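Local coordinates for protein cobalamin biosynthesis precorrin-6Y methylase (cbiE) (Archaeoglobus fulgidus, PDB 2BB3) that binds S-adenosyl-L-homocysteine and probably transfers methyl groups from S-adenosyl-L-methionine to a precorrin ring in cobalamin biosynthesis, at residues G191-E196 against E203-Y208; V126-A131 against E185-E190. All blocks are in the same frame, centred on the assembly; numbering follows the deposited sequence.

In the fold
Both contacts flank the S-adenosyl-L-homocysteine pocket, and their centres lie about 11 Å apart. Contact 2 is buried and apolar: helix 125-133 meets segment 185-190 mainly through aliphatic side chains, beside the adenine. Contact 1 is a polar surface contact of salt bridges and a backbone carbonyl, with two arginines of edge strand 193-198 reaching the segment 203-208 that leads into strand 209-213. The loop of contact 2 runs on directly into the strand of contact 1, and side chains join them: Glu185 pairs with Arg193 and Arg195, and Ser206 probably hydrogen-bonds Asn186. Leu187 backbone holds the adenine, whereas the Asp207-Tyr208 backbone lies along the nucleoside.

Contact 1 of 2, residues G191-E196 against E203-Y208; sequences GERIRE and ELESDY. With SAH (S-adenosyl-L-homocysteine), chain C.
Arg195 reaches over from its strand to the backbone carbonyl of Glu203 and grips that single oxygen end-on with two nitrogens. The NH2 to Glu203 O bond is 2.8 Å and the NH1 to O bond 3.0 Å; both are bent, with N-H...O angles of 142° and 132°, because two roughly parallel N-H groups must both turn in to one oxygen. The Arg195 side chain is bent twice along its length, which brings the guanidinium round to this carbonyl. The same NH1 also pairs with Glu185 OE2, so it serves a carboxylate as well as the carbonyl.

Arg193 meets Glu205 differently. Glu205 OE2 sits over one face of the Arg193 guanidinium, 2.9 Å from NH1 and toward the rim, and the two planes are 62° apart. No N-H points at this oxygen, so the attraction is one of charge. Arg193 spends NE on Glu185 OE1, its stronger partner. The first torsion of Glu205 sets CG between the backbone N and carbonyl carbon and leads the chain between the two guanidinium groups; CG lies 3.6 Å from Arg195 NH1. Glu205 OE1 is a long 4.0 Å from Arg195 NH1, with no N-H pointing at it, a weak third link of the salt-bridge network.

Further along, Ser206 OG accepts the Tyr208 N-H at 3.1 Å in an ST turn and probably hydrogen-bonds Asn186 OD1. The turn brings the backbone to the ligand, where Tyr208 O comes within 3.1 Å of C2 of the S-adenosyl-L-homocysteine adenine.

Strand 193-198 is the outermost strand of the mixed sheet and pairs antiparallel with 180-185. Segment 203-208 returns from it toward strand 209-213, which lies on the other side of 180-185, and Leu204 packs on Leu183 and Phe171.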
loop_
_atom_site.group_PDB
_atom_site.type_symbol
_atom_site.label_atom_id
_atom_site.label_comp_id
_atom_site.label_asym_id
_atom_site.label_seq_id
_atom_site.Cartn_x
_atom_site.Cartn_y
_atom_site.Cartn_z
ATOM N N GLY A 191 16.340 14.418 5.802
ATOM C CA GLY A 191 17.196 14.412 4.635
ATOM C C GLY A 191 16.604 13.870 3.352
ATOM O O GLY A 191 17.336 13.326 2.531
ATOM N N GLU A 192 15.299 14.024 3.172
ATOM C CA GLU A 192 14.632 13.541 1.970
ATOM C C GLU A 192 15.240 14.088 0.682
ATOM O O GLU A 192 15.422 15.291 0.536
ATOM C CB GLU A 192 13.141 13.914 2.003
ATOM C CG GLU A 192 12.398 13.486 0.744
ATOM C CD GLU A 192 10.953 13.938 0.728
ATOM O OE1 GLU A 192 10.593 14.726 -0.169
ATOM O OE2 GLU A 192 10.167 13.516 1.608
ATOM N N ARG A 193 15.539 13.197 -0.253
ATOM C CA ARG A 193 16.113 13.572 -1.539
ATOM C C ARG A 193 15.586 12.694 -2.653
ATOM O O ARG A 193 15.375 11.503 -2.460
ATOM C CB ARG A 193 17.630 13.374 -1.562
ATOM C CG ARG A 193 18.468 14.314 -0.764
ATOM C CD ARG A 193 19.945 14.074 -1.127
ATOM N NE ARG A 193 20.323 12.678 -0.921
ATOM C CZ ARG A 193 20.576 12.128 0.265
ATOM N NH1 ARG A 193 20.899 10.841 0.344
ATOM N NH2 ARG A 193 20.540 12.864 1.371
ATOM N N ILE A 194 15.394 13.275 -3.829
ATOM C CA ILE A 194 14.990 12.485 -4.978
ATOM C C ILE A 194 16.081 12.750 -6.015
ATOM O O ILE A 194 16.339 13.891 -6.362
ATOM C CB ILE A 194 13.589 12.890 -5.518
ATOM C CG1 ILE A 194 12.502 12.573 -4.478
ATOM C CG2 ILE A 194 13.299 12.125 -6.811
ATOM C CD1 ILE A 194 11.072 12.786 -5.017
ATOM N N ARG A 195 16.745 11.700 -6.483
ATOM C CA ARG A 195 17.825 11.877 -7.445
ATOM C C ARG A 195 17.578 11.045 -8.687
ATOM O O ARG A 195 16.848 10.054 -8.641
ATOM C CB ARG A 195 19.167 11.474 -6.813
ATOM C CG ARG A 195 19.480 12.200 -5.496
ATOM C CD ARG A 195 20.316 11.300 -4.565
ATOM N NE ARG A 195 21.602 11.026 -5.174
ATOM C CZ ARG A 195 22.440 10.074 -4.801
ATOM N NH1 ARG A 195 22.161 9.251 -3.786
ATOM N NH2 ARG A 195 23.560 9.938 -5.484
ATOM N N GLU A 196 18.164 11.442 -9.814
ATOM C CA GLU A 196 18.000 10.682 -11.051
ATOM C C GLU A 196 19.357 10.504 -11.720
ATOM O O GLU A 196 20.225 11.374 -11.641
ATOM C CB GLU A 196 17.016 11.364 -12.011
ATOM C CG GLU A 196 16.364 10.370 -12.969
ATOM C CD GLU A 196 15.084 10.876 -13.606
ATOM O OE1 GLU A 196 15.077 11.071 -14.838
ATOM O OE2 GLU A 196 14.087 11.068 -12.881
ATOM N N GLU A 203 25.787 7.049 -7.096
ATOM C CA GLU A 203 26.134 6.350 -5.863
ATOM C C GLU A 203 25.003 6.367 -4.842
ATOM O O GLU A 203 24.316 7.379 -4.687
ATOM C CB GLU A 203 27.362 6.987 -5.197
ATOM C CG GLU A 203 28.687 6.379 -5.587
ATOM C CD GLU A 203 28.974 6.529 -7.062
ATOM O OE1 GLU A 203 29.007 7.683 -7.549
ATOM O OE2 GLU A 203 29.160 5.489 -7.732
ATOM N N LEU A 204 24.823 5.248 -4.149
ATOM C CA LEU A 204 23.817 5.160 -3.111
ATOM C C LEU A 204 24.462 5.687 -1.849
ATOM O O LEU A 204 25.678 5.618 -1.709
ATOM C CB LEU A 204 23.380 3.713 -2.895
ATOM C CG LEU A 204 22.718 3.059 -4.106
ATOM C CD1 LEU A 204 22.190 1.690 -3.705
ATOM C CD2 LEU A 204 21.611 3.956 -4.633
ATOM N N GLU A 205 23.661 6.221 -0.937
ATOM C CA GLU A 205 24.213 6.731 0.304
ATOM C C GLU A 205 23.286 6.566 1.492
ATOM O O GLU A 205 23.712 6.724 2.629
ATOM C CB GLU A 205 24.631 8.206 0.152
ATOM C CG GLU A 205 23.615 9.118 -0.502
ATOM C CD GLU A 205 24.204 10.495 -0.862
ATOM O OE1 GLU A 205 25.219 10.548 -1.607
ATOM O OE2 GLU A 205 23.655 11.527 -0.400
ATOM N N SER A 206 22.026 6.235 1.248
ATOM C CA SER A 206 21.090 6.071 2.353
ATOM C C SER A 206 20.533 4.659 2.452
ATOM O O SER A 206 20.297 3.996 1.429
ATOM C CB SER A 206 19.922 7.033 2.195
ATOM O OG SER A 206 19.006 6.860 3.252
ATOM N N ASP A 207 20.322 4.188 3.677
ATOM C CA ASP A 207 19.744 2.860 3.856
ATOM C C ASP A 207 18.228 2.878 3.667
ATOM O O ASP A 207 17.581 1.837 3.693
ATOM C CB ASP A 207 20.100 2.293 5.222
ATOM C CG ASP A 207 21.548 1.846 5.291
ATOM O OD1 ASP A 207 22.070 1.389 4.239
ATOM O OD2 ASP A 207 22.155 1.950 6.379
ATOM N N TYR A 208 17.673 4.070 3.483
ATOM C CA TYR A 208 16.244 4.215 3.234
ATOM C C TYR A 208 16.118 4.710 1.803
ATOM O O TYR A 208 15.793 5.876 1.561
ATOM C CB TYR A 208 15.631 5.226 4.201
ATOM C CG TYR A 208 15.805 4.799 5.632
ATOM C CD1 TYR A 208 16.829 5.330 6.416
ATOM C CD2 TYR A 208 15.012 3.786 6.176
ATOM C CE1 TYR A 208 17.071 4.852 7.704
ATOM C CE2 TYR A 208 15.246 3.298 7.465
ATOM C CZ TYR A 208 16.278 3.834 8.215
ATOM O OH TYR A 208 16.561 3.332 9.457
HETATM N N SAH C . 7.575 -1.763 6.364
HETATM C CA SAH C . 8.220 -0.715 5.680
HETATM C CB SAH C . 9.473 -1.203 4.955
HETATM C CG SAH C . 10.635 -1.888 5.659
HETATM S SD SAH C . 11.870 -2.713 4.691
HETATM C C SAH C . 7.211 -0.044 4.820
HETATM O O SAH C . 7.638 0.959 4.407
HETATM O OXT SAH C . 6.139 -0.531 4.589
HETATM C "C5'" SAH C . 12.875 -1.265 4.844
HETATM C "C4'" SAH C . 13.135 -0.528 3.543
HETATM O "O4'" SAH C . 12.111 0.302 3.153
HETATM C "C3'" SAH C . 14.407 0.258 3.454
HETATM O "O3'" SAH C . 15.515 -0.492 3.185
HETATM C "C2'" SAH C . 14.064 1.195 2.354
HETATM O "O2'" SAH C . 14.377 0.693 1.128
HETATM C "C1'" SAH C . 12.589 1.352 2.445
HETATM N N9 SAH C . 12.246 2.546 3.180
HETATM C C8 SAH C . 11.726 2.566 4.369
HETATM N N7 SAH C . 11.472 3.766 4.755
HETATM C C5 SAH C . 11.822 4.551 3.810
HETATM C C6 SAH C . 11.763 5.900 3.693
HETATM N N6 SAH C . 11.325 6.675 4.617
HETATM N N1 SAH C . 12.188 6.444 2.572
HETATM C C2 SAH C . 12.671 5.678 1.590
HETATM N N3 SAH C . 12.708 4.372 1.725
HETATM C C4 SAH C . 12.305 3.805 2.816
#

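Contact 2 of 2, residues V126-A131 against E185-E190. With SAH (S-adenosyl-L-homocysteine), chain C.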
loop_
_atom_site.group_PDB
_atom_site.type_symbol
_atom_site.label_atom_id
_atom_site.label_comp_id
_atom_site.label_asym_id
_atom_site.label_seq_id
_atom_site.Cartn_x
_atom_site.Cartn_y
_atom_site.Cartn_z
ATOM N N VAL A 126 6.597 2.566 0.112
ATOM C CA VAL A 126 6.238 2.226 -1.248
ATOM C C VAL A 126 5.119 3.152 -1.712
ATOM O O VAL A 126 5.180 3.706 -2.808
ATOM C CB VAL A 126 5.794 0.744 -1.376
ATOM C CG1 VAL A 126 4.979 0.551 -2.696
ATOM C CG2 VAL A 126 7.033 -0.157 -1.387
ATOM N N GLN A 127 4.107 3.336 -0.878
ATOM C CA GLN A 127 3.006 4.226 -1.235
ATOM C C GLN A 127 3.444 5.671 -1.372
ATOM O O GLN A 127 3.001 6.385 -2.284
ATOM C CB GLN A 127 1.896 4.152 -0.183
ATOM C CG GLN A 127 1.021 2.929 -0.297
ATOM C CD GLN A 127 0.173 2.742 0.924
ATOM O OE1 GLN A 127 0.644 2.218 1.934
ATOM N NE2 GLN A 127 -1.082 3.199 0.860
ATOM N N VAL A 128 4.305 6.112 -0.461
ATOM C CA VAL A 128 4.773 7.492 -0.523
ATOM C C VAL A 128 5.553 7.716 -1.824
ATOM O O VAL A 128 5.348 8.731 -2.486
ATOM C CB VAL A 128 5.630 7.830 0.726
ATOM C CG1 VAL A 128 6.287 9.185 0.584
ATOM C CG2 VAL A 128 4.738 7.813 1.969
ATOM N N ALA A 129 6.407 6.761 -2.205
ATOM C CA ALA A 129 7.189 6.885 -3.447
ATOM C C ALA A 129 6.275 6.909 -4.684
ATOM O O ALA A 129 6.440 7.728 -5.589
ATOM C CB ALA A 129 8.211 5.715 -3.570
ATOM N N LEU A 130 5.303 6.004 -4.707
ATOM C CA LEU A 130 4.361 5.922 -5.817
ATOM C C LEU A 130 3.601 7.226 -5.935
ATOM O O LEU A 130 3.290 7.679 -7.035
ATOM C CB LEU A 130 3.393 4.762 -5.600
ATOM C CG LEU A 130 3.557 3.502 -6.463
ATOM C CD1 LEU A 130 4.935 3.413 -7.111
ATOM C CD2 LEU A 130 3.252 2.298 -5.616
ATOM N N ALA A 131 3.297 7.838 -4.798
ATOM C CA ALA A 131 2.585 9.107 -4.824
ATOM C C ALA A 131 3.464 10.223 -5.372
ATOM O O ALA A 131 2.969 11.108 -6.054
ATOM C CB ALA A 131 2.080 9.463 -3.440
ATOM N N GLU A 185 15.123 8.875 -1.547
ATOM C CA GLU A 185 15.804 8.723 -0.277
ATOM C C GLU A 185 15.171 9.429 0.893
ATOM O O GLU A 185 14.768 10.599 0.803
ATOM C CB GLU A 185 17.245 9.233 -0.416
ATOM C CG GLU A 185 17.984 8.604 -1.570
ATOM C CD GLU A 185 19.339 9.243 -1.822
ATOM O OE1 GLU A 185 19.389 10.476 -2.038
ATOM O OE2 GLU A 185 20.354 8.513 -1.803
ATOM N N ASN A 186 15.092 8.705 2.001
ATOM C CA ASN A 186 14.571 9.258 3.241
ATOM C C ASN A 186 13.239 9.984 3.067
ATOM O O ASN A 186 13.074 11.106 3.547
ATOM C CB ASN A 186 15.626 10.210 3.812
ATOM C CG ASN A 186 17.037 9.658 3.663
ATOM O OD1 ASN A 186 17.294 8.488 3.962
ATOM N ND2 ASN A 186 17.957 10.498 3.200
ATOM N N LEU A 187 12.289 9.350 2.387
ATOM C CA LEU A 187 10.990 9.963 2.178
ATOM C C LEU A 187 10.403 10.401 3.515
ATOM O O LEU A 187 10.385 9.641 4.488
ATOM C CB LEU A 187 10.048 8.983 1.474
ATOM C CG LEU A 187 10.498 8.667 0.048
ATOM C CD1 LEU A 187 9.584 7.627 -0.597
ATOM C CD2 LEU A 187 10.493 9.953 -0.788
ATOM N N CYS A 188 9.960 11.655 3.556
ATOM C CA CYS A 188 9.362 12.214 4.759
ATOM C C CYS A 188 10.291 12.351 5.953
ATOM O O CYS A 188 9.828 12.462 7.076
ATOM C CB CYS A 188 8.164 11.372 5.162
ATOM S SG CYS A 188 6.651 11.829 4.295
HETATM N N MSE A 189 11.593 12.330 5.716
HETATM C CA MSE A 189 12.554 12.491 6.801
HETATM C C MSE A 189 13.355 13.764 6.529
HETATM O O MSE A 189 13.332 14.298 5.412
HETATM C CB MSE A 189 13.489 11.286 6.877
HETATM C CG MSE A 189 12.780 9.955 7.110
HETATM SE SE MSE A 189 13.975 8.434 6.931
HETATM C CE MSE A 189 12.686 7.052 7.007
ATOM N N GLU A 190 14.060 14.236 7.544
ATOM C CA GLU A 190 14.857 15.441 7.418
ATOM C C GLU A 190 15.646 15.509 6.114
ATOM O O GLU A 190 15.602 16.507 5.394
ATOM C CB GLU A 190 15.840 15.524 8.594
ATOM C CG GLU A 190 16.903 14.424 8.588
ATOM C CD GLU A 190 18.233 14.884 8.005
ATOM O OE1 GLU A 190 19.054 14.019 7.642
ATOM O OE2 GLU A 190 18.463 16.106 7.926
HETATM N N SAH C . 7.575 -1.763 6.364
HETATM C CA SAH C . 8.220 -0.715 5.680
HETATM C CB SAH C . 9.473 -1.203 4.955
HETATM C CG SAH C . 10.635 -1.888 5.659
HETATM S SD SAH C . 11.870 -2.713 4.691
HETATM C C SAH C . 7.211 -0.044 4.820
HETATM O O SAH C . 7.638 0.959 4.407
HETATM O OXT SAH C . 6.139 -0.531 4.589
HETATM C "C5'" SAH C . 12.875 -1.265 4.844
HETATM C "C4'" SAH C . 13.135 -0.528 3.543
HETATM O "O4'" SAH C . 12.111 0.302 3.153
HETATM C "C3'" SAH C . 14.407 0.258 3.454
HETATM O "O3'" SAH C . 15.515 -0.492 3.185
HETATM C "C2'" SAH C . 14.064 1.195 2.354
HETATM O "O2'" SAH C . 14.377 0.693 1.128
HETATM C "C1'" SAH C . 12.589 1.352 2.445
HETATM N N9 SAH C . 12.246 2.546 3.180
HETATM C C8 SAH C . 11.726 2.566 4.369
HETATM N N7 SAH C . 11.472 3.766 4.755
HETATM C C5 SAH C . 11.822 4.551 3.810
HETATM C C6 SAH C . 11.763 5.900 3.693
HETATM N N6 SAH C . 11.325 6.675 4.617
HETATM N N1 SAH C . 12.188 6.444 2.572
HETATM C C2 SAH C . 12.671 5.678 1.590
HETATM N N3 SAH C . 12.708 4.372 1.725
HETATM C C4 SAH C . 12.305 3.805 2.816
#
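Leu187 pushes its CD1 methyl against the helix between Val128 and Ala129, and this one branch makes most of the tight contact. CD1 lies 3.8 Å from Val128 CG1, 3.8 Å from Ala129 CB and 3.7 Å from the backbone N of Ala129. The Val128 and Leu187 side chains lie alongside one another, pointing opposite ways, and Val128 CG1 also touches Leu187 CB. A chi1 of 172° places CG1 anti to the Val128 backbone N and aims it at the loop.

On the loop, Asn186 to Met189 form a type II beta turn closed by the Met189 N to Asn186 O bond, and Leu187 is its second residue. That turn presents the Leu187 backbone to the adenine of S-adenosyl-L-homocysteine in the tetrapyrrole methylase pocket: Leu187 N donates to N1 at 2.9 Å with an N-H...N angle of 138°, while N6, less surely placed, donates to Leu187 O.

Away from this apolar core the loop leaves the helix. Cys188 SG comes no nearer than 4.6 Å to Val128 CG1 and is tied instead by a disulfide to Cys32; the placing of the selenomethionine Met189 end against the adenine is doubtful, and the loop runs on to exposed Glu190. On the side of the helix turned from the loop, Val126 packs on Leu164 and Leu166 of strand 162-167 and on Leu137 of the second subunit.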